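Local atomic coordinates of acetyl-CoA hydrolase/transferase family protein (Porphyromonas gingivalis, PDB entry 2NVV), a protein that probably hydrolyses acetyl-CoA or transfers CoA between it and another carboxylic acid, and binds zinc. Residues T228-V240 against V262-I276. Residues are numbered along the deposited sequence; the frame is centred on the assembly and turned at random.
Sequences TQAIGDNVAAFLV and VANAVLGALGDNPDI
Val235 and Val266 meet with CG1 anti to the backbone N in both (chi1 179° and 173°). With this rotation both methyls of each valine face those of the other, and the side chains cross at about a right angle. CG1 of Val235 lies 3.7 Å from CG1 of Val266, and the CG2 methyls pair alongside. One turn earlier, CG2 of Ile231 reaches CG1 of Val262. The helices come closest around Gly232, whose CA sits 3.8 Å from the CA of Val266. Gly232, Ala236, Ala265 and Ala269 permit the approach: the axes come to 7.5 Å and cross at -48°. CB of Ala265 lies against the backbone of Thr228. The methyl of Ala269 lies against the backbone of Gly232 and touches CB of Ala236 at 3.7 Å. CD2 of Leu270 packs on Ala236 and also reaches CD2 of Leu239. CG1 of Val240 packs on CD1 of Ile276 and CB of Asp275, both in the turn past the end of helix 261-272. It also lies beside the amide of Asn273. OD1 of Asn273 accepts from N of Asp275 at 3.1 Å, in the carbonyl plane, which forms an Asx turn and steadies this amide. Ile231, Val235 and Val262 also touch Thr392 of strand 389-392. Two neighbouring helices thus pack together on the mixed sheet of the C-terminal half. Strand 255-257 leads through the turn at Gly258 into helix 261-272. The predicted CoA-binding residues Gly258 to Val262 run into its first turn, a strand-turn-helix consistent with a Rossmann-like alpha/beta fold.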
ATOM      1  N   THR A 228       5.099  10.952 -26.062  1.00  7.07           N
ATOM      2  CA  THR A 228       3.972  10.175 -25.550  1.00  7.18           C
ATOM      3  C   THR A 228       3.588   9.057 -26.515  1.00  6.39           C
ATOM      4  O   THR A 228       3.080   8.020 -26.095  1.00  6.39           O
ATOM      5  CB  THR A 228       2.728  11.069 -25.251  1.00  8.16           C
ATOM      6  OG1 THR A 228       2.115  11.497 -26.478  1.00 10.62           O
ATOM      7  CG2 THR A 228       3.135  12.285 -24.442  1.00  7.38           C
ATOM      8  N   GLN A 229       3.833   9.263 -27.805  1.00  6.95           N
ATOM      9  CA  GLN A 229       3.541   8.238 -28.802  1.00  6.72           C
ATOM     10  C   GLN A 229       4.452   7.063 -28.482  1.00  6.39           C
ATOM     11  O   GLN A 229       4.023   5.910 -28.478  1.00  6.39           O
ATOM     12  CB  GLN A 229       3.865   8.729 -30.208  1.00  6.94           C
ATOM     13  CG  GLN A 229       2.939   9.786 -30.765  1.00 10.86           C
ATOM     14  CD  GLN A 229       1.524   9.276 -30.953  1.00 13.87           C
ATOM     15  OE1 GLN A 229       0.729   9.252 -30.009  1.00 13.81           O
ATOM     16  NE2 GLN A 229       1.204   8.849 -32.176  1.00 12.93           N
ATOM     17  N   ALA A 230       5.716   7.383 -28.218  1.00  6.39           N
ATOM     18  CA  ALA A 230       6.727   6.395 -27.880  1.00  7.28           C
ATOM     19  C   ALA A 230       6.326   5.650 -26.607  1.00  6.39           C
ATOM     20  O   ALA A 230       6.254   4.422 -26.594  1.00  6.39           O
ATOM     21  CB  ALA A 230       8.077   7.085 -27.689  1.00  6.39           C
ATOM     22  N   ILE A 231       6.060   6.400 -25.543  1.00  6.39           N
ATOM     23  CA  ILE A 231       5.664   5.814 -24.278  1.00  6.39           C
ATOM     24  C   ILE A 231       4.476   4.873 -24.443  1.00  6.39           C
ATOM     25  O   ILE A 231       4.516   3.730 -23.990  1.00  6.39           O
ATOM     26  CB  ILE A 231       5.308   6.918 -23.243  1.00  6.39           C
ATOM     27  CG1 ILE A 231       6.582   7.641 -22.803  1.00  6.39           C
ATOM     28  CG2 ILE A 231       4.570   6.299 -22.043  1.00  6.39           C
ATOM     29  CD1 ILE A 231       6.360   8.811 -21.897  1.00  6.39           C
ATOM     30  N   GLY A 232       3.424   5.349 -25.095  1.00  6.39           N
ATOM     31  CA  GLY A 232       2.245   4.524 -25.298  1.00  6.39           C
ATOM     32  C   GLY A 232       2.512   3.213 -26.026  1.00  6.39           C
ATOM     33  O   GLY A 232       1.914   2.184 -25.714  1.00  6.39           O
ATOM     34  N   ASP A 233       3.409   3.247 -27.006  1.00  6.39           N
ATOM     35  CA  ASP A 233       3.735   2.062 -27.774  1.00  6.39           C
ATOM     36  C   ASP A 233       4.489   1.094 -26.898  1.00  6.39           C
ATOM     37  O   ASP A 233       4.240  -0.118 -26.932  1.00  6.39           O
ATOM     38  CB  ASP A 233       4.607   2.423 -28.980  1.00  7.50           C
ATOM     39  CG  ASP A 233       4.772   1.257 -29.951  1.00  6.90           C
ATOM     40  OD1 ASP A 233       3.826   0.988 -30.719  1.00  7.71           O
ATOM     41  OD2 ASP A 233       5.833   0.599 -29.931  1.00  6.43           O
ATOM     42  N   ASN A 234       5.420   1.618 -26.112  1.00  6.39           N
ATOM     43  CA  ASN A 234       6.205   0.762 -25.238  1.00  6.39           C
ATOM     44  C   ASN A 234       5.328   0.003 -24.263  1.00  6.39           C
ATOM     45  O   ASN A 234       5.559  -1.181 -24.018  1.00  6.42           O
ATOM     46  CB  ASN A 234       7.244   1.575 -24.483  1.00  6.39           C
ATOM     47  CG  ASN A 234       8.285   2.161 -25.404  1.00  6.39           C
ATOM     48  OD1 ASN A 234       8.492   1.664 -26.499  1.00  6.39           O
ATOM     49  ND2 ASN A 234       8.957   3.216 -24.956  1.00  6.39           N
ATOM     50  N   VAL A 235       4.321   0.682 -23.719  1.00  6.39           N
ATOM     51  CA  VAL A 235       3.399   0.059 -22.782  1.00  6.39           C
ATOM     52  C   VAL A 235       2.668  -1.095 -23.442  1.00  6.39           C
ATOM     53  O   VAL A 235       2.655  -2.204 -22.925  1.00  6.39           O
ATOM     54  CB  VAL A 235       2.356   1.062 -22.266  1.00  6.39           C
ATOM     55  CG1 VAL A 235       1.398   0.363 -21.308  1.00  6.39           C
ATOM     56  CG2 VAL A 235       3.048   2.225 -21.574  1.00  6.58           C
ATOM     57  N   ALA A 236       2.063  -0.823 -24.591  1.00  6.39           N
ATOM     58  CA  ALA A 236       1.320  -1.840 -25.336  1.00  6.39           C
ATOM     59  C   ALA A 236       2.189  -3.022 -25.785  1.00  6.39           C
ATOM     60  O   ALA A 236       1.777  -4.181 -25.666  1.00  6.39           O
ATOM     61  CB  ALA A 236       0.655  -1.205 -26.535  1.00  6.39           C
ATOM     62  N   ALA A 237       3.382  -2.737 -26.304  1.00  6.39           N
ATOM     63  CA  ALA A 237       4.275  -3.806 -26.746  1.00  6.70           C
ATOM     64  C   ALA A 237       4.784  -4.657 -25.572  1.00  6.72           C
ATOM     65  O   ALA A 237       4.993  -5.863 -25.705  1.00  6.39           O
ATOM     66  CB  ALA A 237       5.448  -3.215 -27.502  1.00  6.71           C
ATOM     67  N   PHE A 238       4.998  -4.026 -24.428  1.00  6.39           N
ATOM     68  CA  PHE A 238       5.471  -4.730 -23.251  1.00  6.69           C
ATOM     69  C   PHE A 238       4.409  -5.735 -22.820  1.00  6.39           C
ATOM     70  O   PHE A 238       4.692  -6.912 -22.578  1.00  6.39           O
ATOM     71  CB  PHE A 238       5.728  -3.728 -22.124  1.00  6.79           C
ATOM     72  CG  PHE A 238       5.901  -4.360 -20.766  1.00  6.39           C
ATOM     73  CD1 PHE A 238       6.991  -5.175 -20.495  1.00  6.39           C
ATOM     74  CD2 PHE A 238       4.967  -4.134 -19.757  1.00  6.39           C
ATOM     75  CE1 PHE A 238       7.156  -5.756 -19.248  1.00  6.39           C
ATOM     76  CE2 PHE A 238       5.123  -4.714 -18.504  1.00  6.66           C
ATOM     77  CZ  PHE A 238       6.226  -5.527 -18.248  1.00  6.39           C
ATOM     78  N   LEU A 239       3.175  -5.260 -22.743  1.00  6.39           N
ATOM     79  CA  LEU A 239       2.064  -6.097 -22.341  1.00  6.39           C
ATOM     80  C   LEU A 239       1.866  -7.320 -23.240  1.00  6.39           C
ATOM     81  O   LEU A 239       1.729  -8.435 -22.724  1.00  7.23           O
ATOM     82  CB  LEU A 239       0.790  -5.249 -22.252  1.00  6.39           C
ATOM     83  CG  LEU A 239       0.391  -4.768 -20.839  1.00  6.75           C
ATOM     84  CD1 LEU A 239       1.589  -4.655 -19.930  1.00  6.39           C
ATOM     85  CD2 LEU A 239      -0.342  -3.444 -20.937  1.00  6.71           C
ATOM     86  N   VAL A 240       1.863  -7.147 -24.564  1.00  6.39           N
ATOM     87  CA  VAL A 240       1.684  -8.319 -25.425  1.00  6.47           C
ATOM     88  C   VAL A 240       2.878  -9.253 -25.199  1.00  6.39           C
ATOM     89  O   VAL A 240       2.753 -10.473 -25.200  1.00  6.39           O
ATOM     90  CB  VAL A 240       1.614  -7.962 -26.950  1.00  6.39           C
ATOM     91  CG1 VAL A 240       0.732  -6.757 -27.169  1.00  6.69           C
ATOM     92  CG2 VAL A 240       2.991  -7.716 -27.509  1.00  6.39           C
ATOM     93  N   VAL A 262      -0.418  10.864 -21.978  1.00  6.80           N
ATOM     94  CA  VAL A 262       0.255   9.567 -21.970  1.00  6.53           C
ATOM     95  C   VAL A 262      -0.807   8.493 -21.970  1.00  6.39           C
ATOM     96  O   VAL A 262      -0.790   7.600 -22.812  1.00  6.92           O
ATOM     97  CB  VAL A 262       1.155   9.400 -20.737  1.00  6.39           C
ATOM     98  CG1 VAL A 262       1.767   8.019 -20.723  1.00  6.39           C
ATOM     99  CG2 VAL A 262       2.256  10.426 -20.771  1.00  6.39           C
ATOM    100  N   ALA A 263      -1.740   8.606 -21.028  1.00  6.39           N
ATOM    101  CA  ALA A 263      -2.849   7.665 -20.902  1.00  6.39           C
ATOM    102  C   ALA A 263      -3.552   7.500 -22.244  1.00  6.86           C
ATOM    103  O   ALA A 263      -3.831   6.380 -22.669  1.00  7.12           O
ATOM    104  CB  ALA A 263      -3.842   8.166 -19.865  1.00  6.39           C
ATOM    105  N   ASN A 264      -3.845   8.621 -22.901  1.00  6.69           N
ATOM    106  CA  ASN A 264      -4.512   8.600 -24.200  1.00  6.39           C
ATOM    107  C   ASN A 264      -3.678   7.850 -25.223  1.00  6.39           C
ATOM    108  O   ASN A 264      -4.211   7.111 -26.047  1.00  6.39           O
ATOM    109  CB  ASN A 264      -4.746  10.021 -24.700  1.00  6.39           C
ATOM    110  CG  ASN A 264      -5.798  10.743 -23.911  1.00  6.39           C
ATOM    111  OD1 ASN A 264      -5.893  11.967 -23.963  1.00  7.28           O
ATOM    112  ND2 ASN A 264      -6.604   9.993 -23.180  1.00  6.54           N
ATOM    113  N   ALA A 265      -2.370   8.048 -25.162  1.00  6.39           N
ATOM    114  CA  ALA A 265      -1.458   7.386 -26.081  1.00  6.39           C
ATOM    115  C   ALA A 265      -1.429   5.889 -25.788  1.00  6.39           C
ATOM    116  O   ALA A 265      -1.433   5.065 -26.710  1.00  6.39           O
ATOM    117  CB  ALA A 265      -0.056   7.982 -25.948  1.00  6.39           C
ATOM    118  N   VAL A 266      -1.406   5.540 -24.501  1.00  6.39           N
ATOM    119  CA  VAL A 266      -1.387   4.146 -24.090  1.00  6.67           C
ATOM    120  C   VAL A 266      -2.644   3.452 -24.603  1.00  6.39           C
ATOM    121  O   VAL A 266      -2.561   2.409 -25.258  1.00  6.39           O
ATOM    122  CB  VAL A 266      -1.287   4.021 -22.549  1.00  6.47           C
ATOM    123  CG1 VAL A 266      -1.436   2.576 -22.124  1.00  6.39           C
ATOM    124  CG2 VAL A 266       0.057   4.537 -22.088  1.00  6.39           C
ATOM    125  N   LEU A 267      -3.803   4.044 -24.328  1.00  6.39           N
ATOM    126  CA  LEU A 267      -5.069   3.482 -24.787  1.00  6.55           C
ATOM    127  C   LEU A 267      -5.091   3.317 -26.302  1.00  6.39           C
ATOM    128  O   LEU A 267      -5.544   2.299 -26.816  1.00  6.39           O
ATOM    129  CB  LEU A 267      -6.232   4.372 -24.342  1.00  6.39           C
ATOM    130  CG  LEU A 267      -6.520   4.337 -22.835  1.00  6.51           C
ATOM    131  CD1 LEU A 267      -7.453   5.467 -22.453  1.00  6.49           C
ATOM    132  CD2 LEU A 267      -7.113   2.995 -22.467  1.00  6.39           C
ATOM    133  N   GLY A 268      -4.601   4.327 -27.015  1.00  6.39           N
ATOM    134  CA  GLY A 268      -4.565   4.259 -28.466  1.00  6.39           C
ATOM    135  C   GLY A 268      -3.669   3.128 -28.934  1.00  6.39           C
ATOM    136  O   GLY A 268      -4.039   2.358 -29.817  1.00  6.39           O
ATOM    137  N   ALA A 269      -2.490   3.019 -28.328  1.00  6.39           N
ATOM    138  CA  ALA A 269      -1.542   1.976 -28.694  1.00  6.39           C
ATOM    139  C   ALA A 269      -2.153   0.590 -28.510  1.00  6.39           C
ATOM    140  O   ALA A 269      -2.044  -0.265 -29.379  1.00  6.39           O
ATOM    141  CB  ALA A 269      -0.290   2.115 -27.869  1.00  6.39           C
ATOM    142  N   LEU A 270      -2.800   0.375 -27.372  1.00  6.90           N
ATOM    143  CA  LEU A 270      -3.452  -0.896 -27.078  1.00  6.74           C
ATOM    144  C   LEU A 270      -4.468  -1.223 -28.171  1.00  6.71           C
ATOM    145  O   LEU A 270      -4.508  -2.339 -28.681  1.00  7.77           O
ATOM    146  CB  LEU A 270      -4.159  -0.821 -25.719  1.00  6.39           C
ATOM    147  CG  LEU A 270      -3.288  -0.671 -24.466  1.00  6.39           C
ATOM    148  CD1 LEU A 270      -4.173  -0.272 -23.291  1.00  6.39           C
ATOM    149  CD2 LEU A 270      -2.541  -1.977 -24.163  1.00  6.39           C
ATOM    150  N   GLY A 271      -5.294  -0.240 -28.518  1.00  6.39           N
ATOM    151  CA  GLY A 271      -6.289  -0.437 -29.548  1.00  6.54           C
ATOM    152  C   GLY A 271      -5.682  -0.769 -30.903  1.00  8.27           C
ATOM    153  O   GLY A 271      -6.258  -1.540 -31.676  1.00  7.52           O
ATOM    154  N   ASP A 272      -4.516  -0.204 -31.201  1.00  9.03           N
ATOM    155  CA  ASP A 272      -3.879  -0.460 -32.486  1.00 10.21           C
ATOM    156  C   ASP A 272      -2.968  -1.690 -32.533  1.00 10.18           C
ATOM    157  O   ASP A 272      -2.500  -2.086 -33.603  1.00 10.16           O
ATOM    158  CB  ASP A 272      -3.108   0.779 -32.940  1.00 12.76           C
ATOM    159  CG  ASP A 272      -3.986   1.764 -33.718  1.00 16.16           C
ATOM    160  OD1 ASP A 272      -3.455   2.811 -34.152  1.00 17.46           O
ATOM    161  OD2 ASP A 272      -5.202   1.501 -33.905  1.00 17.58           O
ATOM    162  N   ASN A 273      -2.708  -2.301 -31.385  1.00 10.34           N
ATOM    163  CA  ASN A 273      -1.874  -3.490 -31.365  1.00 10.13           C
ATOM    164  C   ASN A 273      -2.821  -4.690 -31.379  1.00 10.80           C
ATOM    165  O   ASN A 273      -3.468  -4.995 -30.379  1.00  9.84           O
ATOM    166  CB  ASN A 273      -1.003  -3.512 -30.114  1.00  7.94           C
ATOM    167  CG  ASN A 273       0.112  -4.521 -30.208  1.00  6.39           C
ATOM    168  OD1 ASN A 273      -0.128  -5.702 -30.442  1.00  6.39           O
ATOM    169  ND2 ASN A 273       1.344  -4.061 -30.030  1.00  6.39           N
ATOM    170  N   PRO A 274      -2.910  -5.389 -32.523  1.00 10.95           N
ATOM    171  CA  PRO A 274      -3.781  -6.557 -32.690  1.00 12.36           C
ATOM    172  C   PRO A 274      -3.513  -7.692 -31.715  1.00 11.80           C
ATOM    173  O   PRO A 274      -4.399  -8.511 -31.469  1.00 12.02           O
ATOM    174  CB  PRO A 274      -3.535  -6.963 -34.140  1.00 12.38           C
ATOM    175  CG  PRO A 274      -2.091  -6.608 -34.332  1.00 13.22           C
ATOM    176  CD  PRO A 274      -2.026  -5.234 -33.693  1.00 12.84           C
ATOM    177  N   ASP A 275      -2.299  -7.746 -31.165  1.00 11.85           N
ATOM    178  CA  ASP A 275      -1.949  -8.786 -30.205  1.00 11.67           C
ATOM    179  C   ASP A 275      -2.558  -8.491 -28.847  1.00 10.23           C
ATOM    180  O   ASP A 275      -2.459  -9.307 -27.926  1.00 11.11           O
ATOM    181  CB  ASP A 275      -0.444  -8.923 -30.063  1.00 13.99           C
ATOM    182  CG  ASP A 275       0.180  -9.640 -31.229  1.00 16.77           C
ATOM    183  OD1 ASP A 275      -0.391 -10.665 -31.655  1.00 16.34           O
ATOM    184  OD2 ASP A 275       1.242  -9.188 -31.709  1.00 18.20           O
ATOM    185  N   ILE A 276      -3.173  -7.317 -28.715  1.00  9.07           N
ATOM    186  CA  ILE A 276      -3.845  -6.956 -27.469  1.00  7.38           C
ATOM    187  C   ILE A 276      -5.308  -7.314 -27.702  1.00  6.39           C
ATOM    188  O   ILE A 276      -5.972  -6.699 -28.527  1.00  6.39           O
ATOM    189  CB  ILE A 276      -3.741  -5.436 -27.162  1.00  7.31           C
ATOM    190  CG1 ILE A 276      -2.311  -5.068 -26.768  1.00  6.53           C
ATOM    191  CG2 ILE A 276      -4.688  -5.066 -26.029  1.00  6.39           C
ATOM    192  CD1 ILE A 276      -1.886  -5.589 -25.417  1.00  6.39           C
TER